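Local coordinates for protein luciferase-like monooxygenase (Streptomyces bottropensis, PDB 7BIP) that probably acts as a monooxygenase of the bacterial luciferase family in the biosynthesis of the aromatic polyketide rishirilide, at residues G133-R138 with V146-T151; R139-E144 with P170-A175. One frame throughout, in Å; residues are numbered along the deposited sequence.

Contact 1 (G133-R138 with V146-T151); sequences GVEAVR and VVWEGT. With EDO (1,2-ethanediol), chain J.
A chi1 of 179° puts CG of W148 opposite the backbone N and carries the indole from strand 146-149 onto helix 126-142, where E135, extended at chi1 (174°), brings its CG near CZ3 and CH2 of the indole. The nearest CA atoms are those of A136 and W148, 7.0 Å apart. At that point A136 points its methyl at the indole: CB lies 3.9 Å from the centroid of the W148 five-membered ring and 18° off the normal, a CH-pi contact over the face. It reaches nearest to CE2 of W148, with A136 CB at 3.7 Å. E135 CG comes in obliquely, 3.9 Å from W148 CZ3, while the bend at chi2 turns the carboxylate along the helix. There R138 grips it side-on, NE to E135 OE1 at 2.9 Å and NH2 to E135 OE2 at 2.8 Å, both on syn sides though tilted out of the carboxylate plane. R139 adds a second salt bridge to OE2. With an alanine at E135, R138 and R139 would probably lose their shared anion and the CZ3-CH2 end of the W148 ring the CG methylene beside it. F155, paired with W148 across the hairpin, also meets the indole. The indole thus meets the helix through apolar and CH-pi contacts, E135 spends its charge on R138 and R139, and T151 OG1 adds a polar link to E132.

Contact 2 (R139-E144 with P170-A175); sequences RLWAEE and PRILVA. With CA (calcium ion), chain C.
The CA atoms of W141 and P170 approach to 8.9 Å, where the last turn of helix 126-142 comes up against P170 and strand 171-175 before E143 leaves helical geometry. The fold is the TIM barrel of the luciferase-like family: strand 171-175 lies in the parallel sheet between strands 103-107 and 192-195, and the helix packs outside it. W141 sends its indole from the helix toward this strand. P170 CD sits over one face, 4.2 Å from the centroid of the W141 six-membered ring and 10° off its normal, a CH-pi contact. I172 meets the same ring from a different direction: with CG1 anti to the carbonyl carbon (chi1 -67°), the longer branch reaches the indole edge, near its plane, and I172 CG1 lies 3.8 Å from W141 CZ3. The polar end of the indole is satisfied elsewhere, since NE1 hydrogen-bonds A89 O on helix 85-98, which helps to fix the ring's rotation. Beyond the helix end, E144 chelates a calcium ion through both carboxylate oxygens, OE1 at 2.4 Å and OE2 at 2.5 Å from the metal. One of two waters on that calcium donates a hydrogen bond to A142 O, 2.7 Å from the water oxygen.

From the N terminus, residues 133-138 come first and run straight into 139-144 on the same helix, 126-142. The chain then turns into the strand at 146-149, where contact 1 closes a short loop of seven residues. It goes on through the partner strand 154-158 to reach the barrel at 170-175, where contact 2 closes a longer one of 25. Because the segments alternate, the two loops cross. Contact 1 ties the helix to the hairpin and contact 2 ties it to the barrel wall, with centres about 10 Å apart. They also touch directly: R138 CB lies 3.8 Å from I172 CD1, and W148 CZ3 lies 3.7 Å from R139 CZ.

Contact 1 (G133-R138 with V146-T151)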
ATOM      1  N   GLY A 133      -9.236  10.488 -14.135  1.00 15.22           N
ATOM      2  CA  GLY A 133      -8.823   9.748 -12.954  1.00 15.10           C
ATOM      3  C   GLY A 133      -8.885  10.590 -11.695  1.00 12.67           C
ATOM      4  O   GLY A 133      -9.365  10.129 -10.651  1.00 14.06           O
ATOM      5  N   VAL A 134      -8.417  11.841 -11.776  1.00 14.34           N
ATOM      6  CA  VAL A 134      -8.476  12.735 -10.621  1.00 10.89           C
ATOM      7  C   VAL A 134      -9.921  12.979 -10.214  1.00 15.65           C
ATOM      8  O   VAL A 134     -10.281  12.894  -9.032  1.00 14.82           O
ATOM      9  CB  VAL A 134      -7.754  14.058 -10.927  1.00 12.40           C
ATOM     10  CG1 VAL A 134      -7.963  15.047  -9.776  1.00 15.42           C
ATOM     11  CG2 VAL A 134      -6.259  13.817 -11.170  1.00 16.47           C
ATOM     12  N   GLU A 135     -10.773  13.293 -11.184  1.00 15.24           N
ATOM     13  CA  GLU A 135     -12.147  13.634 -10.840  1.00 16.23           C
ATOM     14  C   GLU A 135     -12.915  12.424 -10.329  1.00 14.97           C
ATOM     15  O   GLU A 135     -13.726  12.547  -9.403  1.00 13.98           O
ATOM     16  CB  GLU A 135     -12.848  14.251 -12.043  1.00 14.78           C
ATOM     17  CG  GLU A 135     -14.343  14.511 -11.847  1.00 14.10           C
ATOM     18  CD  GLU A 135     -14.642  15.589 -10.806  1.00 18.97           C
ATOM     19  OE1 GLU A 135     -13.697  16.212 -10.283  1.00 19.13           O
ATOM     20  OE2 GLU A 135     -15.835  15.801 -10.512  1.00 22.58           O
ATOM     21  N   ALA A 136     -12.698  11.249 -10.928  1.00 13.47           N
ATOM     22  CA  ALA A 136     -13.384  10.058 -10.437  1.00 14.57           C
ATOM     23  C   ALA A 136     -12.996   9.760  -8.995  1.00 12.60           C
ATOM     24  O   ALA A 136     -13.858   9.419  -8.175  1.00 15.00           O
ATOM     25  CB  ALA A 136     -13.085   8.860 -11.338  1.00 15.85           C
ATOM     26  N   VAL A 137     -11.705   9.892  -8.665  1.00 11.35           N
ATOM     27  CA  VAL A 137     -11.267   9.669  -7.287  1.00 11.71           C
ATOM     28  C   VAL A 137     -11.902  10.694  -6.355  1.00 13.74           C
ATOM     29  O   VAL A 137     -12.416  10.351  -5.283  1.00 13.43           O
ATOM     30  CB  VAL A 137      -9.731   9.706  -7.199  1.00 10.11           C
ATOM     31  CG1 VAL A 137      -9.278   9.807  -5.729  1.00 12.39           C
ATOM     32  CG2 VAL A 137      -9.132   8.450  -7.870  1.00 13.89           C
ATOM     33  N   ARG A 138     -11.873  11.973  -6.749  1.00 13.76           N
ATOM     34  CA  ARG A 138     -12.504  13.006  -5.934  1.00 12.37           C
ATOM     35  C   ARG A 138     -13.970  12.687  -5.678  1.00 16.97           C
ATOM     36  O   ARG A 138     -14.451  12.831  -4.545  1.00 15.00           O
ATOM     37  CB  ARG A 138     -12.371  14.377  -6.602  1.00 15.37           C
ATOM     38  CG  ARG A 138     -12.930  15.516  -5.746  1.00 16.41           C
ATOM     39  CD  ARG A 138     -13.188  16.806  -6.564  1.00 16.15           C
ATOM     40  NE  ARG A 138     -14.347  16.688  -7.451  1.00 14.90           N
ATOM     41  CZ  ARG A 138     -15.615  16.700  -7.043  1.00 21.01           C
ATOM     42  NH1 ARG A 138     -15.907  16.852  -5.756  1.00 19.15           N
ATOM     43  NH2 ARG A 138     -16.599  16.565  -7.921  1.00 25.02           N
ATOM     44  N   VAL A 146     -22.266   6.965  -6.378  1.00 15.87           N
ATOM     45  CA  VAL A 146     -21.569   7.598  -7.485  1.00 13.32           C
ATOM     46  C   VAL A 146     -21.821   6.815  -8.765  1.00 15.99           C
ATOM     47  O   VAL A 146     -21.581   5.601  -8.828  1.00 16.16           O
ATOM     48  CB  VAL A 146     -20.066   7.687  -7.186  1.00 15.77           C
ATOM     49  CG1 VAL A 146     -19.296   8.232  -8.403  1.00 16.49           C
ATOM     50  CG2 VAL A 146     -19.835   8.569  -5.961  1.00 15.91           C
ATOM     51  N   VAL A 147     -22.301   7.508  -9.788  1.00 15.50           N
ATOM     52  CA  VAL A 147     -22.450   6.939 -11.119  1.00 17.92           C
ATOM     53  C   VAL A 147     -21.422   7.627 -11.998  1.00 19.67           C
ATOM     54  O   VAL A 147     -21.533   8.826 -12.279  1.00 18.19           O
ATOM     55  CB  VAL A 147     -23.868   7.106 -11.667  1.00 18.93           C
ATOM     56  CG1 VAL A 147     -23.944   6.450 -13.024  1.00 22.00           C
ATOM     57  CG2 VAL A 147     -24.862   6.453 -10.703  1.00 19.62           C
ATOM     58  N   TRP A 148     -20.389   6.889 -12.380  1.00 15.16           N
ATOM     59  CA  TRP A 148     -19.277   7.433 -13.152  1.00 13.85           C
ATOM     60  C   TRP A 148     -19.326   6.809 -14.539  1.00 13.90           C
ATOM     61  O   TRP A 148     -19.115   5.601 -14.694  1.00 17.56           O
ATOM     62  CB  TRP A 148     -17.939   7.170 -12.453  1.00 14.24           C
ATOM     63  CG  TRP A 148     -16.788   7.703 -13.252  1.00 12.02           C
ATOM     64  CD1 TRP A 148     -15.916   6.977 -14.016  1.00 14.51           C
ATOM     65  CD2 TRP A 148     -16.414   9.075 -13.412  1.00 12.48           C
ATOM     66  NE1 TRP A 148     -15.015   7.813 -14.630  1.00 15.19           N
ATOM     67  CE2 TRP A 148     -15.293   9.105 -14.273  1.00 14.77           C
ATOM     68  CE3 TRP A 148     -16.914  10.282 -12.911  1.00 14.94           C
ATOM     69  CZ2 TRP A 148     -14.661  10.298 -14.641  1.00 16.97           C
ATOM     70  CZ3 TRP A 148     -16.278  11.464 -13.266  1.00 20.75           C
ATOM     71  CH2 TRP A 148     -15.166  11.463 -14.130  1.00 22.91           C
ATOM     72  N   GLU A 149     -19.629   7.628 -15.543  1.00 13.94           N
ATOM     73  CA  GLU A 149     -19.798   7.162 -16.911  1.00 12.89           C
ATOM     74  C   GLU A 149     -18.595   7.591 -17.730  1.00 14.08           C
ATOM     75  O   GLU A 149     -18.723   8.308 -18.727  1.00 15.21           O
ATOM     76  CB  GLU A 149     -21.100   7.713 -17.491  1.00 12.56           C
ATOM     77  CG  GLU A 149     -22.306   7.210 -16.735  1.00 15.78           C
ATOM     78  CD  GLU A 149     -22.571   5.744 -17.011  1.00 20.68           C
ATOM     79  OE1 GLU A 149     -21.999   5.201 -17.983  1.00 19.75           O
ATOM     80  OE2 GLU A 149     -23.359   5.130 -16.268  1.00 20.21           O
ATOM     81  N   GLY A 150     -17.419   7.153 -17.305  1.00 12.71           N
ATOM     82  CA  GLY A 150     -16.198   7.732 -17.817  1.00 11.96           C
ATOM     83  C   GLY A 150     -15.789   7.195 -19.172  1.00 17.52           C
ATOM     84  O   GLY A 150     -16.245   6.147 -19.638  1.00 14.53           O
ATOM     85  N   THR A 151     -14.884   7.955 -19.792  1.00 12.87           N
ATOM     86  CA  THR A 151     -14.284   7.546 -21.055  1.00 12.66           C
ATOM     87  C   THR A 151     -13.531   6.233 -20.889  1.00 14.83           C
ATOM     88  O   THR A 151     -13.528   5.391 -21.796  1.00 13.97           O
ATOM     89  CB  THR A 151     -13.352   8.660 -21.560  1.00 15.57           C
ATOM     90  OG1 THR A 151     -14.102   9.876 -21.746  1.00 15.51           O
ATOM     91  CG2 THR A 151     -12.706   8.280 -22.911  1.00 14.92           C
TER
HETATM   92  C1  EDO J 408     -26.545   3.873 -15.409  1.00 48.95           C
HETATM   93  O1  EDO J 408     -26.461   2.442 -15.472  1.00 50.00           O
HETATM   94  C2  EDO J 408     -26.329   4.454 -16.801  1.00 44.27           C
HETATM   95  O2  EDO J 408     -26.282   5.886 -16.724  1.00 44.42           O

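Contact 2 (R139-E144 with P170-A175)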
ATOM      1  N   ARG A 139     -14.689  12.237  -6.713  1.00 15.08           N
ATOM      2  CA  ARG A 139     -16.101  11.912  -6.545  1.00 14.27           C
ATOM      3  C   ARG A 139     -16.294  10.718  -5.627  1.00 10.85           C
ATOM      4  O   ARG A 139     -17.220  10.714  -4.808  1.00 14.22           O
ATOM      5  CB  ARG A 139     -16.754  11.640  -7.900  1.00 16.18           C
ATOM      6  CG  ARG A 139     -17.010  12.894  -8.642  1.00 19.15           C
ATOM      7  CD  ARG A 139     -18.071  12.728  -9.697  1.00 22.00           C
ATOM      8  NE  ARG A 139     -17.886  13.803 -10.643  1.00 30.15           N
ATOM      9  CZ  ARG A 139     -18.540  13.934 -11.784  1.00 32.58           C
ATOM     10  NH1 ARG A 139     -19.467  13.045 -12.138  1.00 24.67           N
ATOM     11  NH2 ARG A 139     -18.251  14.971 -12.562  1.00 24.29           N
ATOM     12  N   LEU A 140     -15.460   9.675  -5.782  1.00 11.06           N
ATOM     13  CA  LEU A 140     -15.561   8.516  -4.898  1.00 11.86           C
ATOM     14  C   LEU A 140     -15.340   8.902  -3.442  1.00 13.07           C
ATOM     15  O   LEU A 140     -15.937   8.298  -2.542  1.00 15.47           O
ATOM     16  CB  LEU A 140     -14.566   7.437  -5.331  1.00 11.56           C
ATOM     17  CG  LEU A 140     -14.997   6.711  -6.621  1.00 12.96           C
ATOM     18  CD1 LEU A 140     -13.817   5.987  -7.258  1.00 15.18           C
ATOM     19  CD2 LEU A 140     -16.141   5.738  -6.330  1.00 13.36           C
ATOM     20  N   TRP A 141     -14.502   9.912  -3.185  1.00 13.29           N
ATOM     21  CA  TRP A 141     -14.296  10.369  -1.816  1.00 15.31           C
ATOM     22  C   TRP A 141     -15.432  11.260  -1.328  1.00 12.51           C
ATOM     23  O   TRP A 141     -15.841  11.168  -0.164  1.00 15.47           O
ATOM     24  CB  TRP A 141     -13.000  11.167  -1.712  1.00 12.19           C
ATOM     25  CG  TRP A 141     -11.717  10.415  -1.811  1.00 10.15           C
ATOM     26  CD1 TRP A 141     -11.492   9.091  -1.560  1.00 11.99           C
ATOM     27  CD2 TRP A 141     -10.458  10.988  -2.157  1.00  9.39           C
ATOM     28  NE1 TRP A 141     -10.154   8.803  -1.749  1.00 13.32           N
ATOM     29  CE2 TRP A 141      -9.500   9.954  -2.109  1.00 10.52           C
ATOM     30  CE3 TRP A 141     -10.049  12.275  -2.521  1.00 12.44           C
ATOM     31  CZ2 TRP A 141      -8.154  10.170  -2.394  1.00 14.36           C
ATOM     32  CZ3 TRP A 141      -8.704  12.493  -2.801  1.00 11.82           C
ATOM     33  CH2 TRP A 141      -7.778  11.447  -2.744  1.00 15.67           C
ATOM     34  N   ALA A 142     -15.922  12.158  -2.188  1.00 12.87           N
ATOM     35  CA  ALA A 142     -16.804  13.229  -1.753  1.00 13.68           C
ATOM     36  C   ALA A 142     -18.272  12.843  -1.754  1.00 17.65           C
ATOM     37  O   ALA A 142     -19.065  13.491  -1.055  1.00 20.26           O
ATOM     38  CB  ALA A 142     -16.631  14.457  -2.654  1.00 15.49           C
ATOM     39  N   GLU A 143     -18.652  11.823  -2.520  1.00 13.31           N
ATOM     40  CA  GLU A 143     -20.052  11.529  -2.799  1.00 12.47           C
ATOM     41  C   GLU A 143     -20.349  10.048  -2.577  1.00 11.48           C
ATOM     42  O   GLU A 143     -19.452   9.216  -2.426  1.00 13.95           O
ATOM     43  CB  GLU A 143     -20.434  11.901  -4.246  1.00 19.45           C
ATOM     44  CG  GLU A 143     -20.083  13.326  -4.669  1.00 25.56           C
ATOM     45  CD  GLU A 143     -20.891  14.380  -3.941  1.00 48.30           C
ATOM     46  OE1 GLU A 143     -20.392  15.519  -3.802  1.00 58.02           O
ATOM     47  OE2 GLU A 143     -22.025  14.075  -3.510  1.00 57.39           O
ATOM     48  N   GLU A 144     -21.643   9.740  -2.577  1.00 12.70           N
ATOM     49  CA  GLU A 144     -22.158   8.388  -2.452  1.00 12.81           C
ATOM     50  C   GLU A 144     -23.096   8.120  -3.620  1.00 15.93           C
ATOM     51  O   GLU A 144     -23.548   9.050  -4.290  1.00 17.69           O
ATOM     52  CB  GLU A 144     -22.888   8.190  -1.120  1.00 14.19           C
ATOM     53  CG  GLU A 144     -22.017   8.493   0.085  1.00 16.10           C
ATOM     54  CD  GLU A 144     -22.085   9.946   0.540  1.00 17.99           C
ATOM     55  OE1 GLU A 144     -23.122  10.616   0.319  1.00 17.62           O
ATOM     56  OE2 GLU A 144     -21.089  10.410   1.134  1.00 15.73           O
ATOM     57  N   PRO A 170      -8.750  14.219   1.584  1.00 14.43           N
ATOM     58  CA  PRO A 170      -7.412  14.819   1.586  1.00 13.10           C
ATOM     59  C   PRO A 170      -7.279  15.904   0.525  1.00 15.08           C
ATOM     60  O   PRO A 170      -7.936  15.873  -0.521  1.00 14.32           O
ATOM     61  CB  PRO A 170      -6.498  13.631   1.283  1.00 11.46           C
ATOM     62  CG  PRO A 170      -7.245  12.457   1.785  1.00 14.55           C
ATOM     63  CD  PRO A 170      -8.681  12.750   1.453  1.00 15.57           C
ATOM     64  N   ARG A 171      -6.419  16.880   0.817  1.00 16.65           N
ATOM     65  CA  ARG A 171      -6.066  17.901  -0.163  1.00 17.64           C
ATOM     66  C   ARG A 171      -5.637  17.241  -1.466  1.00 17.91           C
ATOM     67  O   ARG A 171      -4.904  16.253  -1.458  1.00 14.45           O
ATOM     68  CB  ARG A 171      -4.927  18.773   0.373  1.00 15.67           C
ATOM     69  CG  ARG A 171      -4.666  20.041  -0.450  1.00 22.68           C
ATOM     70  CD  ARG A 171      -3.415  20.772   0.038  1.00 26.57           C
ATOM     71  NE  ARG A 171      -3.501  21.123   1.451  1.00 28.53           N
ATOM     72  CZ  ARG A 171      -4.055  22.238   1.912  1.00 37.23           C
ATOM     73  NH1 ARG A 171      -4.580  23.114   1.064  1.00 38.80           N
ATOM     74  NH2 ARG A 171      -4.087  22.475   3.219  1.00 39.59           N
ATOM     75  N   ILE A 172      -6.101  17.791  -2.589  1.00 14.51           N
ATOM     76  CA  ILE A 172      -5.726  17.308  -3.915  1.00 13.37           C
ATOM     77  C   ILE A 172      -4.784  18.330  -4.541  1.00 13.57           C
ATOM     78  O   ILE A 172      -5.114  19.517  -4.620  1.00 16.46           O
ATOM     79  CB  ILE A 172      -6.963  17.089  -4.809  1.00 14.39           C
ATOM     80  CG1 ILE A 172      -7.822  15.930  -4.289  1.00 14.77           C
ATOM     81  CG2 ILE A 172      -6.551  16.803  -6.264  1.00 14.59           C
ATOM     82  CD1 ILE A 172      -9.149  15.781  -5.056  1.00 17.45           C
ATOM     83  N   LEU A 173      -3.611  17.873  -4.978  1.00 12.96           N
ATOM     84  CA  LEU A 173      -2.684  18.717  -5.719  1.00 13.94           C
ATOM     85  C   LEU A 173      -2.416  18.092  -7.079  1.00 13.28           C
ATOM     86  O   LEU A 173      -2.331  16.867  -7.201  1.00 14.57           O
ATOM     87  CB  LEU A 173      -1.363  18.907  -4.960  1.00 15.92           C
ATOM     88  CG  LEU A 173      -1.567  19.434  -3.544  1.00 18.85           C
ATOM     89  CD1 LEU A 173      -1.466  18.276  -2.568  1.00 19.35           C
ATOM     90  CD2 LEU A 173      -0.553  20.527  -3.224  1.00 18.35           C
ATOM     91  N   VAL A 174      -2.279  18.931  -8.099  1.00 16.04           N
ATOM     92  CA  VAL A 174      -2.057  18.473  -9.467  1.00 14.11           C
ATOM     93  C   VAL A 174      -0.661  18.905  -9.884  1.00 16.32           C
ATOM     94  O   VAL A 174      -0.329  20.096  -9.834  1.00 18.40           O
ATOM     95  CB  VAL A 174      -3.124  19.021 -10.426  1.00 18.60           C
ATOM     96  CG1 VAL A 174      -2.735  18.733 -11.863  1.00 28.61           C
ATOM     97  CG2 VAL A 174      -4.472  18.392 -10.090  1.00 23.86           C
ATOM     98  N   ALA A 175       0.157  17.940 -10.286  1.00 20.05           N
ATOM     99  CA  ALA A 175       1.530  18.238 -10.664  1.00 26.37           C
ATOM    100  C   ALA A 175       1.560  18.777 -12.082  1.00 35.22           C
ATOM    101  O   ALA A 175       0.942  18.208 -12.986  1.00 33.01           O
ATOM    102  CB  ALA A 175       2.410  16.995 -10.553  1.00 27.26           C
TER
HETATM  103 CA    CA C 401     -22.419  12.398   1.795  0.91 13.33          CA
HETATM  104  O   HOH W   1     -21.475  13.759   0.100  1.00 20.99           O
HETATM  105  O   HOH W   2     -24.625  13.052   1.086  1.00 21.29           O